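Local coordinates for maquette-3 (Escherichia coli, PDB 6Z0C), which is a designed single-chain four-helix bundle, probably made to test how a network of charged side chains can be buried in a hydrophobic core, at residues A[30-35]-A[70-75]; A[37-42]-A[60-65]; A[131-136]-A[168-173]; A[138-143]-A[161-166]. All coordinates share one frame; numbering follows the deposited sequence.

Contact 1 of 4, residues A[30-35]-A[70-75]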
# COMPACT_ATOMS: atom_id res chain seq x y z
N GLU A 30 -4.91 9.37 -4.87
CA GLU A 30 -4.26 10.05 -6.02
C GLU A 30 -4.11 9.06 -7.18
O GLU A 30 -4.35 9.46 -8.34
CB GLU A 30 -2.92 10.67 -5.60
CG GLU A 30 -3.10 11.89 -4.72
CD GLU A 30 -1.86 12.42 -4.03
OE1 GLU A 30 -1.95 13.50 -3.41
OE2 GLU A 30 -0.80 11.74 -4.09
N LEU A 31 -3.76 7.81 -6.89
CA LEU A 31 -3.62 6.72 -7.90
C LEU A 31 -4.99 6.43 -8.54
O LEU A 31 -5.04 6.27 -9.76
CB LEU A 31 -3.06 5.46 -7.25
CG LEU A 31 -1.54 5.31 -7.33
CD1 LEU A 31 -1.09 4.09 -6.55
CD2 LEU A 31 -1.08 5.22 -8.78
N LEU A 32 -6.04 6.35 -7.72
CA LEU A 32 -7.42 6.11 -8.21
C LEU A 32 -7.82 7.24 -9.17
O LEU A 32 -8.37 6.92 -10.25
CB LEU A 32 -8.36 6.02 -7.00
CG LEU A 32 -8.31 4.70 -6.25
CD1 LEU A 32 -8.96 4.82 -4.88
CD2 LEU A 32 -8.98 3.60 -7.06
N LYS A 33 -7.54 8.49 -8.81
CA LYS A 33 -7.88 9.68 -9.63
C LYS A 33 -7.20 9.56 -11.00
O LYS A 33 -7.92 9.60 -12.01
CB LYS A 33 -7.51 10.98 -8.91
CG LYS A 33 -7.94 12.25 -9.62
CD LYS A 33 -7.54 13.53 -8.91
CE LYS A 33 -8.04 13.61 -7.48
NZ LYS A 33 -7.81 14.95 -6.89
N ILE A 34 -5.87 9.41 -11.05
CA ILE A 34 -5.14 9.35 -12.35
C ILE A 34 -5.58 8.11 -13.13
O ILE A 34 -5.72 8.23 -14.36
CB ILE A 34 -3.60 9.42 -12.21
CG1 ILE A 34 -2.95 9.42 -13.60
CG2 ILE A 34 -3.06 8.30 -11.34
CD1 ILE A 34 -1.50 9.84 -13.63
N LYS A 35 -5.79 6.97 -12.47
CA LYS A 35 -6.10 5.70 -13.18
C LYS A 35 -7.49 5.80 -13.83
O LYS A 35 -7.63 5.33 -14.97
CB LYS A 35 -5.91 4.49 -12.26
CG LYS A 35 -4.45 4.09 -12.07
CD LYS A 35 -4.22 2.75 -11.41
CE LYS A 35 -4.78 1.57 -12.18
NZ LYS A 35 -4.08 1.37 -13.47
N GLU A 70 -10.49 -1.70 -9.15
CA GLU A 70 -11.18 -2.42 -8.05
C GLU A 70 -10.14 -2.87 -7.02
O GLU A 70 -10.42 -2.78 -5.83
CB GLU A 70 -12.03 -3.60 -8.55
CG GLU A 70 -12.88 -4.24 -7.45
CD GLU A 70 -13.52 -3.31 -6.43
OE1 GLU A 70 -13.18 -3.41 -5.23
OE2 GLU A 70 -14.39 -2.49 -6.83
N LEU A 71 -8.95 -3.30 -7.47
CA LEU A 71 -7.87 -3.73 -6.55
C LEU A 71 -7.45 -2.55 -5.66
O LEU A 71 -7.24 -2.78 -4.45
CB LEU A 71 -6.66 -4.26 -7.33
CG LEU A 71 -5.42 -4.48 -6.45
CD1 LEU A 71 -5.69 -5.53 -5.39
CD2 LEU A 71 -4.22 -4.84 -7.29
N LEU A 72 -7.29 -1.35 -6.22
CA LEU A 72 -6.90 -0.14 -5.43
C LEU A 72 -7.91 0.09 -4.31
O LEU A 72 -7.48 0.46 -3.20
CB LEU A 72 -6.80 1.08 -6.35
CG LEU A 72 -5.54 1.16 -7.21
CD1 LEU A 72 -5.57 2.39 -8.10
CD2 LEU A 72 -4.28 1.16 -6.35
N GLU A 73 -9.21 -0.11 -4.57
CA GLU A 73 -10.28 0.07 -3.55
C GLU A 73 -10.11 -1.00 -2.46
O GLU A 73 -10.35 -0.67 -1.29
CB GLU A 73 -11.66 0.06 -4.21
CG GLU A 73 -11.90 1.26 -5.12
CD GLU A 73 -12.08 2.61 -4.43
OE1 GLU A 73 -11.99 2.66 -3.18
OE2 GLU A 73 -12.30 3.61 -5.14
N THR A 74 -9.68 -2.22 -2.82
CA THR A 74 -9.30 -3.29 -1.86
C THR A 74 -8.15 -2.82 -0.97
O THR A 74 -8.19 -3.09 0.25
CB THR A 74 -8.92 -4.59 -2.58
OG1 THR A 74 -10.10 -5.12 -3.19
CG2 THR A 74 -8.31 -5.63 -1.67
N LEU A 75 -7.15 -2.15 -1.55
CA LEU A 75 -5.97 -1.64 -0.80
C LEU A 75 -6.41 -0.58 0.22
O LEU A 75 -5.86 -0.56 1.33
CB LEU A 75 -4.93 -1.09 -1.78
CG LEU A 75 -4.26 -2.13 -2.68
CD1 LEU A 75 -3.16 -1.49 -3.51
CD2 LEU A 75 -3.70 -3.29 -1.88
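Leu32 and Leu72 lie alongside, pointing opposite ways, where helices 4-48 and 52-99 of the designed four-helix bundle run side by side. The segment axes approach to 10.2 Å and lie 169° apart, a nearly antiparallel pairing of two helices consecutive in the chain. Leu72 can be followed outward from its backbone. Its CB already lies against the other helix, 3.4 Å from CD2 of Leu32, closer than carbon atoms usually pack. With CG anti to the carbonyl carbon (chi1 -77°), the branch is carried onward between the two helices. CD1 forms the leading tip and has neighbours from three residues of helix 4-48: CD2 of Leu32 at 3.8 Å, CB of Leu31 at 4.1 Å and CD of Lys35 at 3.6 Å. The methyl thus rests on the aliphatic part of a lysine as well as on leucine carbons. Leu32 is shared in turn, because its CD1 meets the carboxylate of Glu73, whose chain bends at chi2 and brings OE2 to 3.6 Å; this is a van der Waals approach at the partly exposed border of the contact. No hydrogen bond joins the two segments, and the interface is made mainly by carbon packing. Leu31 also packs on Leu172 of helix 152-194, so this seam runs into the bundle interior. Lys35 is buried, and its amine forms salt bridges with Glu136 and Glu65 and a hydrogen bond with Gln68. Its chain reaches them by bending at chi3 (62°) and again at chi4, while CD stays against CD1 of Leu72.

Contact 2 of 4, residues A[37-42]-A[60-65]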
# COMPACT_ATOMS: atom_id res chain seq x y z
N GLN A 37 -8.87 8.68 -14.81
CA GLN A 37 -8.60 9.64 -15.91
C GLN A 37 -8.03 8.86 -17.10
O GLN A 37 -8.48 9.10 -18.23
CB GLN A 37 -7.67 10.76 -15.44
CG GLN A 37 -8.32 11.73 -14.47
CD GLN A 37 -7.38 12.77 -13.91
OE1 GLN A 37 -6.16 12.60 -13.89
NE2 GLN A 37 -7.95 13.87 -13.44
N ILE A 38 -7.12 7.92 -16.85
CA ILE A 38 -6.44 7.12 -17.91
C ILE A 38 -7.45 6.16 -18.55
O ILE A 38 -7.37 5.99 -19.77
CB ILE A 38 -5.18 6.43 -17.36
CG1 ILE A 38 -4.04 7.45 -17.27
CG2 ILE A 38 -4.80 5.22 -18.20
CD1 ILE A 38 -2.85 6.99 -16.47
N ILE A 39 -8.38 5.57 -17.78
CA ILE A 39 -9.47 4.71 -18.33
C ILE A 39 -10.23 5.51 -19.41
O ILE A 39 -10.50 4.95 -20.49
CB ILE A 39 -10.42 4.20 -17.23
CG1 ILE A 39 -9.74 3.12 -16.38
CG2 ILE A 39 -11.72 3.69 -17.84
CD1 ILE A 39 -10.64 2.46 -15.36
N LYS A 40 -10.56 6.77 -19.12
CA LYS A 40 -11.33 7.64 -20.06
C LYS A 40 -10.49 7.91 -21.31
O LYS A 40 -11.06 7.88 -22.41
CB LYS A 40 -11.78 8.92 -19.35
CG LYS A 40 -12.76 8.69 -18.21
CD LYS A 40 -13.14 9.96 -17.47
CE LYS A 40 -13.88 10.94 -18.33
NZ LYS A 40 -14.49 12.03 -17.52
N GLN A 41 -9.18 8.13 -21.14
CA GLN A 41 -8.21 8.35 -22.25
C GLN A 41 -8.10 7.09 -23.11
O GLN A 41 -8.07 7.22 -24.35
CB GLN A 41 -6.82 8.72 -21.71
CG GLN A 41 -6.70 10.15 -21.22
CD GLN A 41 -5.30 10.45 -20.75
OE1 GLN A 41 -5.04 10.64 -19.57
NE2 GLN A 41 -4.36 10.45 -21.69
N LEU A 42 -8.02 5.92 -22.48
CA LEU A 42 -7.96 4.61 -23.18
C LEU A 42 -9.24 4.41 -24.00
O LEU A 42 -9.14 4.01 -25.17
CB LEU A 42 -7.82 3.47 -22.16
CG LEU A 42 -6.39 3.06 -21.82
CD1 LEU A 42 -6.39 2.09 -20.64
CD2 LEU A 42 -5.70 2.44 -23.03
N LYS A 60 -8.32 -4.43 -25.09
CA LYS A 60 -8.04 -5.53 -24.13
C LYS A 60 -7.41 -4.92 -22.86
O LYS A 60 -7.72 -5.43 -21.77
CB LYS A 60 -7.26 -6.68 -24.79
CG LYS A 60 -5.80 -6.45 -25.12
CD LYS A 60 -5.10 -7.73 -25.55
CE LYS A 60 -4.17 -7.57 -26.73
NZ LYS A 60 -2.95 -6.81 -26.38
N GLN A 61 -6.66 -3.82 -22.97
CA GLN A 61 -6.08 -3.13 -21.79
C GLN A 61 -7.20 -2.45 -20.98
O GLN A 61 -7.09 -2.40 -19.74
CB GLN A 61 -5.02 -2.10 -22.20
CG GLN A 61 -4.46 -1.30 -21.03
CD GLN A 61 -3.81 -2.16 -19.97
OE1 GLN A 61 -3.41 -3.30 -20.21
NE2 GLN A 61 -3.69 -1.61 -18.77
N LEU A 62 -8.23 -1.93 -21.66
CA LEU A 62 -9.40 -1.27 -21.03
C LEU A 62 -10.05 -2.23 -20.02
O LEU A 62 -10.35 -1.79 -18.89
CB LEU A 62 -10.37 -0.84 -22.13
CG LEU A 62 -11.48 0.13 -21.74
CD1 LEU A 62 -10.94 1.33 -20.98
CD2 LEU A 62 -12.24 0.58 -22.97
N GLU A 63 -10.23 -3.50 -20.40
CA GLU A 63 -10.81 -4.56 -19.51
C GLU A 63 -9.95 -4.74 -18.26
O GLU A 63 -10.52 -4.81 -17.15
CB GLU A 63 -10.92 -5.90 -20.24
CG GLU A 63 -11.71 -5.85 -21.53
CD GLU A 63 -12.14 -7.21 -22.05
OE1 GLU A 63 -13.06 -7.25 -22.89
OE2 GLU A 63 -11.56 -8.23 -21.62
N LEU A 64 -8.63 -4.84 -18.42
CA LEU A 64 -7.66 -5.04 -17.31
C LEU A 64 -7.72 -3.82 -16.38
O LEU A 64 -7.66 -4.00 -15.16
CB LEU A 64 -6.26 -5.27 -17.88
CG LEU A 64 -5.08 -5.12 -16.91
CD1 LEU A 64 -5.25 -5.99 -15.68
CD2 LEU A 64 -3.77 -5.45 -17.61
N GLU A 65 -7.87 -2.63 -16.95
CA GLU A 65 -7.86 -1.34 -16.20
C GLU A 65 -8.97 -1.34 -15.14
O GLU A 65 -8.71 -0.89 -14.00
CB GLU A 65 -8.02 -0.18 -17.18
CG GLU A 65 -7.29 1.07 -16.75
CD GLU A 65 -5.78 1.02 -16.89
OE1 GLU A 65 -5.30 0.60 -17.96
OE2 GLU A 65 -5.09 1.42 -15.93
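Segments 37-42 and 60-65 cross at -159°, their axes 10.0 Å apart at closest, and the backbones come nearest at Leu42 and Leu62, whose CA atoms are 6.4 Å apart. Leu62 reaches across with CD1, which touches CB of Leu42 and CG2 of Ile39, both at 4.0 Å, and also comes 3.7 Å from the backbone O of Ile39. The Ile39 and Leu62 side chains meet at about a right angle. Against Glu65, Ile39 runs alongside in the opposite direction, its CG1 only 3.2 Å from CG of the glutamate, so the acid's methylene groups serve as part of the apolar surface. Glu65 then bends at chi2 (73°), turning its carboxylate across the end of Leu42, where OE1 lies 3.3 Å from CD1. The same oxygen accepts a hydrogen bond from NE2 of Gln61, one helical turn earlier, at 2.9 Å; the N-H meets it from above the carboxylate plane, with an N-H...O angle of 154°. This bond probably helps fix the rotation of the buried carboxylate, while OE2 forms salt bridges with Lys35 and Lys162. Gln61 also lends its CG to Leu42 CD1, and on the inner side Leu42 and Gln61 both pack on Phe139 of helix 105-144. Apolar side chains packed against a buried, ion-paired glutamate, between neighbouring antiparallel helices, are consistent with the aim of burying a charged network in this four-helix bundle.

Contact 3 of 4, residues A[131-136]-A[168-173]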
# COMPACT_ATOMS: atom_id res chain seq x y z
N LYS A 131 2.44 -6.59 -8.27
CA LYS A 131 1.77 -7.25 -9.42
C LYS A 131 1.17 -6.17 -10.33
O LYS A 131 1.39 -6.26 -11.56
CB LYS A 131 0.72 -8.25 -8.93
CG LYS A 131 -0.07 -8.97 -10.02
CD LYS A 131 0.76 -9.39 -11.21
CE LYS A 131 0.12 -10.49 -12.04
NZ LYS A 131 -1.18 -10.06 -12.62
N GLN A 132 0.47 -5.19 -9.78
CA GLN A 132 -0.15 -4.10 -10.59
C GLN A 132 0.96 -3.34 -11.32
O GLN A 132 0.79 -3.04 -12.51
CB GLN A 132 -1.02 -3.19 -9.72
CG GLN A 132 -1.81 -2.19 -10.55
CD GLN A 132 -2.92 -1.50 -9.78
OE1 GLN A 132 -2.90 -0.29 -9.58
NE2 GLN A 132 -3.89 -2.28 -9.34
N LEU A 133 2.08 -3.08 -10.64
CA LEU A 133 3.27 -2.38 -11.20
C LEU A 133 3.82 -3.17 -12.40
O LEU A 133 4.10 -2.55 -13.44
CB LEU A 133 4.30 -2.22 -10.09
CG LEU A 133 5.59 -1.49 -10.45
CD1 LEU A 133 5.30 -0.11 -11.03
CD2 LEU A 133 6.48 -1.37 -9.23
N GLU A 134 3.95 -4.50 -12.26
CA GLU A 134 4.42 -5.39 -13.35
C GLU A 134 3.50 -5.25 -14.57
O GLU A 134 4.01 -5.11 -15.68
CB GLU A 134 4.48 -6.85 -12.89
CG GLU A 134 5.71 -7.15 -12.06
CD GLU A 134 5.82 -8.60 -11.64
OE1 GLU A 134 5.76 -9.48 -12.53
OE2 GLU A 134 5.94 -8.86 -10.42
N ASP A 135 2.18 -5.30 -14.34
CA ASP A 135 1.15 -5.21 -15.41
C ASP A 135 1.23 -3.83 -16.10
O ASP A 135 1.06 -3.79 -17.34
CB ASP A 135 -0.25 -5.50 -14.86
CG ASP A 135 -0.45 -6.96 -14.48
OD1 ASP A 135 0.36 -7.81 -14.90
OD2 ASP A 135 -1.42 -7.24 -13.76
N GLU A 136 1.50 -2.76 -15.35
CA GLU A 136 1.66 -1.39 -15.91
C GLU A 136 2.89 -1.36 -16.82
O GLU A 136 2.79 -0.85 -17.94
CB GLU A 136 1.77 -0.33 -14.82
CG GLU A 136 0.53 -0.20 -13.95
CD GLU A 136 -0.68 0.49 -14.57
OE1 GLU A 136 -1.54 0.94 -13.80
OE2 GLU A 136 -0.76 0.57 -15.81
N GLN A 168 4.19 6.72 -9.19
CA GLN A 168 3.34 6.74 -7.98
C GLN A 168 3.24 5.33 -7.38
O GLN A 168 3.23 5.23 -6.14
CB GLN A 168 1.96 7.30 -8.31
CG GLN A 168 1.99 8.78 -8.67
CD GLN A 168 0.63 9.33 -9.01
OE1 GLN A 168 0.46 10.09 -9.96
NE2 GLN A 168 -0.37 8.95 -8.23
N GLN A 169 3.16 4.28 -8.20
CA GLN A 169 3.07 2.88 -7.69
C GLN A 169 4.40 2.49 -7.02
O GLN A 169 4.34 1.80 -5.99
CB GLN A 169 2.65 1.91 -8.79
CG GLN A 169 1.14 1.85 -8.97
CD GLN A 169 0.74 1.24 -10.29
OE1 GLN A 169 1.57 1.03 -11.17
NE2 GLN A 169 -0.54 0.94 -10.43
N ARG A 170 5.54 2.93 -7.54
CA ARG A 170 6.86 2.70 -6.89
C ARG A 170 6.93 3.46 -5.57
O ARG A 170 7.54 2.95 -4.61
CB ARG A 170 8.01 3.14 -7.79
CG ARG A 170 8.14 2.31 -9.05
CD ARG A 170 9.54 2.38 -9.61
NE ARG A 170 9.55 1.92 -10.98
CZ ARG A 170 9.51 0.64 -11.36
NH1 ARG A 170 9.46 -0.33 -10.46
NH2 ARG A 170 9.53 0.35 -12.65
N GLU A 171 6.36 4.67 -5.53
CA GLU A 171 6.28 5.50 -4.30
C GLU A 171 5.45 4.74 -3.26
O GLU A 171 5.87 4.68 -2.10
CB GLU A 171 5.70 6.87 -4.64
CG GLU A 171 6.31 8.01 -3.85
CD GLU A 171 7.81 8.18 -4.03
OE1 GLU A 171 8.24 8.54 -5.14
OE2 GLU A 171 8.54 7.92 -3.05
N LEU A 172 4.34 4.14 -3.69
CA LEU A 172 3.43 3.36 -2.81
C LEU A 172 4.16 2.12 -2.28
O LEU A 172 4.06 1.86 -1.07
CB LEU A 172 2.16 3.00 -3.59
CG LEU A 172 1.11 2.19 -2.84
CD1 LEU A 172 0.71 2.88 -1.54
CD2 LEU A 172 -0.11 1.95 -3.71
N LEU A 173 4.88 1.39 -3.14
CA LEU A 173 5.70 0.22 -2.71
C LEU A 173 6.66 0.66 -1.59
O LEU A 173 6.75 -0.08 -0.60
CB LEU A 173 6.49 -0.36 -3.89
CG LEU A 173 5.82 -1.50 -4.65
CD1 LEU A 173 6.75 -2.05 -5.73
CD2 LEU A 173 5.39 -2.62 -3.72
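The antiparallel pairing of helices 105-144 and 152-194 in the four-helix bundle brings Leu133 and Gln169 together, their CA atoms 6.3 Å apart. The two side chains pass each other head to tail. Leu133, its CG anti to the backbone N, points toward helix 152-194 and divides its branches: CD1 lies by OE1 and CB of Gln169, while CD2 meets CD1 of Leu173 at 3.6 Å. CD2 also reaches NH1 of Arg170 at 3.4 Å, and CD1 sits over one face of the guanidinium, offset toward its rim. The extended Arg170 crosses Leu133 at about a right angle, and its NH2 forms a salt bridge with Glu137. On the inner side the extended Gln169 presents its amide between Gln132 and Glu136, both of which it crosses at about a right angle. NE2 lies 2.8 Å from OE1 of Gln132, with the two amide planes turned 58° apart. The Gln169 oxygen faces carbon: OE1 is 3.2 Å from CG of Glu136 and 3.8 Å from CA of Leu133. The Glu136 chain bends at chi2 (-75°), laying its carboxylate beside the Gln169 amide, the planes about 45° apart, with OE1 paired to Lys35 and OE2 to Lys162. Lys35 of helix 4-48 and Lys162, on helix 152-194 itself, would be expected to stabilise the ionised form of this buried acid. By contrast, OE1 of Gln169 is buried with no polar partner in the model, a probable energetic cost beside the well-paired glutamate.

Contact 4 of 4, residues A[138-143]-A[161-166]; sequences KFIELL and GKLQVI
Ile140 and Ile166 reach toward each other tip to tip across helices 105-144 and 152-194, an antiparallel pair of the four-helix bundle. Their CD1 methyls are 3.2 Å apart, tighter than normal van der Waals packing. In Ile140, CG1 is anti to the carbonyl carbon (chi1 -80°) and the chain continues extended to CD1, which therefore ends at the other helix. There it meets a second partner at a different angle: Leu163 crosses it at about a right angle and places CD2 at 3.6 Å, on the more exposed border. Lys162 crosses Ile140 at a slant, its CB touching CG1 at 3.8 Å. The segments cross at -160° with their axes 10.6 Å apart, and no hydrogen bond spans them. On the inner side the side chains of Phe139 and Lys162 cross at about a right angle. CE of the lysine approaches the ring obliquely, 3.8 Å from CD2, so a methylene rather than the amine meets the aromatic carbons. CB of Leu143, one turn further along the same helix, sits above that ring's face near its margin. Phe139 also packs on Val57 and Gln61 of helix 52-99. The Lys162 chain bends at chi2 (-56°) and then runs extended into the interior, past the ring, to end in salt bridges from NZ to OE2 of Glu65 and to OE2 of Glu136.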
# COMPACT_ATOMS: atom_id res chain seq x y z
N LYS A 138 4.33 -3.88 -18.36
CA LYS A 138 4.04 -4.73 -19.54
C LYS A 138 3.21 -3.93 -20.55
O LYS A 138 3.52 -4.00 -21.76
CB LYS A 138 3.29 -6.00 -19.15
CG LYS A 138 4.13 -7.06 -18.48
CD LYS A 138 3.34 -8.30 -18.14
CE LYS A 138 4.17 -9.35 -17.44
NZ LYS A 138 3.31 -10.35 -16.77
N PHE A 139 2.20 -3.19 -20.09
CA PHE A 139 1.33 -2.43 -21.02
C PHE A 139 2.15 -1.34 -21.71
O PHE A 139 1.96 -1.14 -22.92
CB PHE A 139 0.10 -1.83 -20.33
CG PHE A 139 -0.73 -1.06 -21.33
CD1 PHE A 139 -1.32 -1.73 -22.39
CD2 PHE A 139 -0.82 0.32 -21.28
CE1 PHE A 139 -2.04 -1.04 -23.36
CE2 PHE A 139 -1.54 1.01 -22.24
CZ PHE A 139 -2.14 0.33 -23.28
N ILE A 140 3.04 -0.67 -20.97
CA ILE A 140 3.92 0.41 -21.52
C ILE A 140 4.78 -0.18 -22.65
O ILE A 140 4.88 0.48 -23.71
CB ILE A 140 4.77 1.05 -20.41
CG1 ILE A 140 3.93 2.07 -19.63
CG2 ILE A 140 6.05 1.65 -20.96
CD1 ILE A 140 4.72 2.93 -18.70
N GLU A 141 5.36 -1.36 -22.45
CA GLU A 141 6.22 -2.02 -23.47
C GLU A 141 5.37 -2.31 -24.71
O GLU A 141 5.86 -2.11 -25.83
CB GLU A 141 6.91 -3.24 -22.85
CG GLU A 141 7.93 -2.85 -21.79
CD GLU A 141 8.39 -3.93 -20.81
OE1 GLU A 141 8.05 -5.11 -21.02
OE2 GLU A 141 9.10 -3.57 -19.85
N LEU A 142 4.11 -2.69 -24.52
CA LEU A 142 3.14 -2.97 -25.62
C LEU A 142 2.74 -1.65 -26.30
O LEU A 142 2.72 -1.61 -27.55
CB LEU A 142 1.93 -3.68 -25.01
CG LEU A 142 1.05 -4.46 -25.98
CD1 LEU A 142 1.87 -5.40 -26.85
CD2 LEU A 142 0.00 -5.24 -25.21
N LEU A 143 2.42 -0.62 -25.51
CA LEU A 143 1.96 0.70 -25.99
C LEU A 143 3.05 1.36 -26.85
O LEU A 143 2.70 1.97 -27.87
CB LEU A 143 1.62 1.57 -24.77
CG LEU A 143 1.17 3.00 -25.07
CD1 LEU A 143 0.03 3.03 -26.09
CD2 LEU A 143 0.76 3.71 -23.79
N GLY A 161 0.93 9.59 -19.23
CA GLY A 161 0.07 9.27 -18.08
C GLY A 161 0.53 8.00 -17.39
O GLY A 161 0.67 8.01 -16.15
N LYS A 162 0.77 6.94 -18.17
CA LYS A 162 1.15 5.60 -17.64
C LYS A 162 2.51 5.69 -16.94
O LYS A 162 2.67 5.05 -15.89
CB LYS A 162 1.16 4.55 -18.76
CG LYS A 162 -0.21 4.05 -19.18
CD LYS A 162 -1.01 3.49 -18.03
CE LYS A 162 -2.10 2.53 -18.46
NZ LYS A 162 -2.84 2.01 -17.29
N LEU A 163 3.44 6.48 -17.49
CA LEU A 163 4.78 6.69 -16.87
C LEU A 163 4.64 7.38 -15.51
O LEU A 163 5.38 7.00 -14.58
CB LEU A 163 5.66 7.49 -17.84
CG LEU A 163 6.11 6.73 -19.09
CD1 LEU A 163 6.76 7.67 -20.09
CD2 LEU A 163 7.06 5.60 -18.73
N GLN A 164 3.70 8.32 -15.36
CA GLN A 164 3.41 9.01 -14.07
C GLN A 164 2.78 8.02 -13.09
O GLN A 164 3.16 8.05 -11.90
CB GLN A 164 2.52 10.24 -14.28
CG GLN A 164 1.98 10.83 -12.98
CD GLN A 164 3.07 11.28 -12.03
OE1 GLN A 164 4.17 11.66 -12.45
NE2 GLN A 164 2.78 11.24 -10.75
N VAL A 165 1.85 7.18 -13.56
CA VAL A 165 1.18 6.12 -12.74
C VAL A 165 2.26 5.22 -12.13
O VAL A 165 2.18 4.93 -10.92
CB VAL A 165 0.17 5.29 -13.56
CG1 VAL A 165 -0.13 3.95 -12.91
CG2 VAL A 165 -1.12 6.06 -13.79
N ILE A 166 3.24 4.80 -12.93
CA ILE A 166 4.30 3.85 -12.48
C ILE A 166 5.14 4.52 -11.39
O ILE A 166 5.43 3.83 -10.40
CB ILE A 166 5.13 3.33 -13.67
CG1 ILE A 166 4.38 2.19 -14.36
CG2 ILE A 166 6.52 2.92 -13.23
CD1 ILE A 166 4.94 1.81 -15.70

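The four contacts surround one buried charge network. Contacts 1 and 2 join helices 4-48 and 52-99, contacts 3 and 4 helices 105-144 and 152-194, and each contributes one residue to the network. Lys35 of contact 1 lies 2.7 Å by NZ from OE2 of Glu65 in contact 2 and 2.6 Å by NZ from OE1 of Glu136 in contact 3. Lys162 of contact 4 closes the ring, its NZ 2.7 Å from Glu65 OE2 and 2.9 Å from Glu136 OE2. Opposite charges alternate, so all four helices are linked. Contact 2 is nested within the loop of contact 1, and contact 4 within that of contact 3. The potassium ion, bound by Gly101, Gly103 and Gln200, belongs to a separate site.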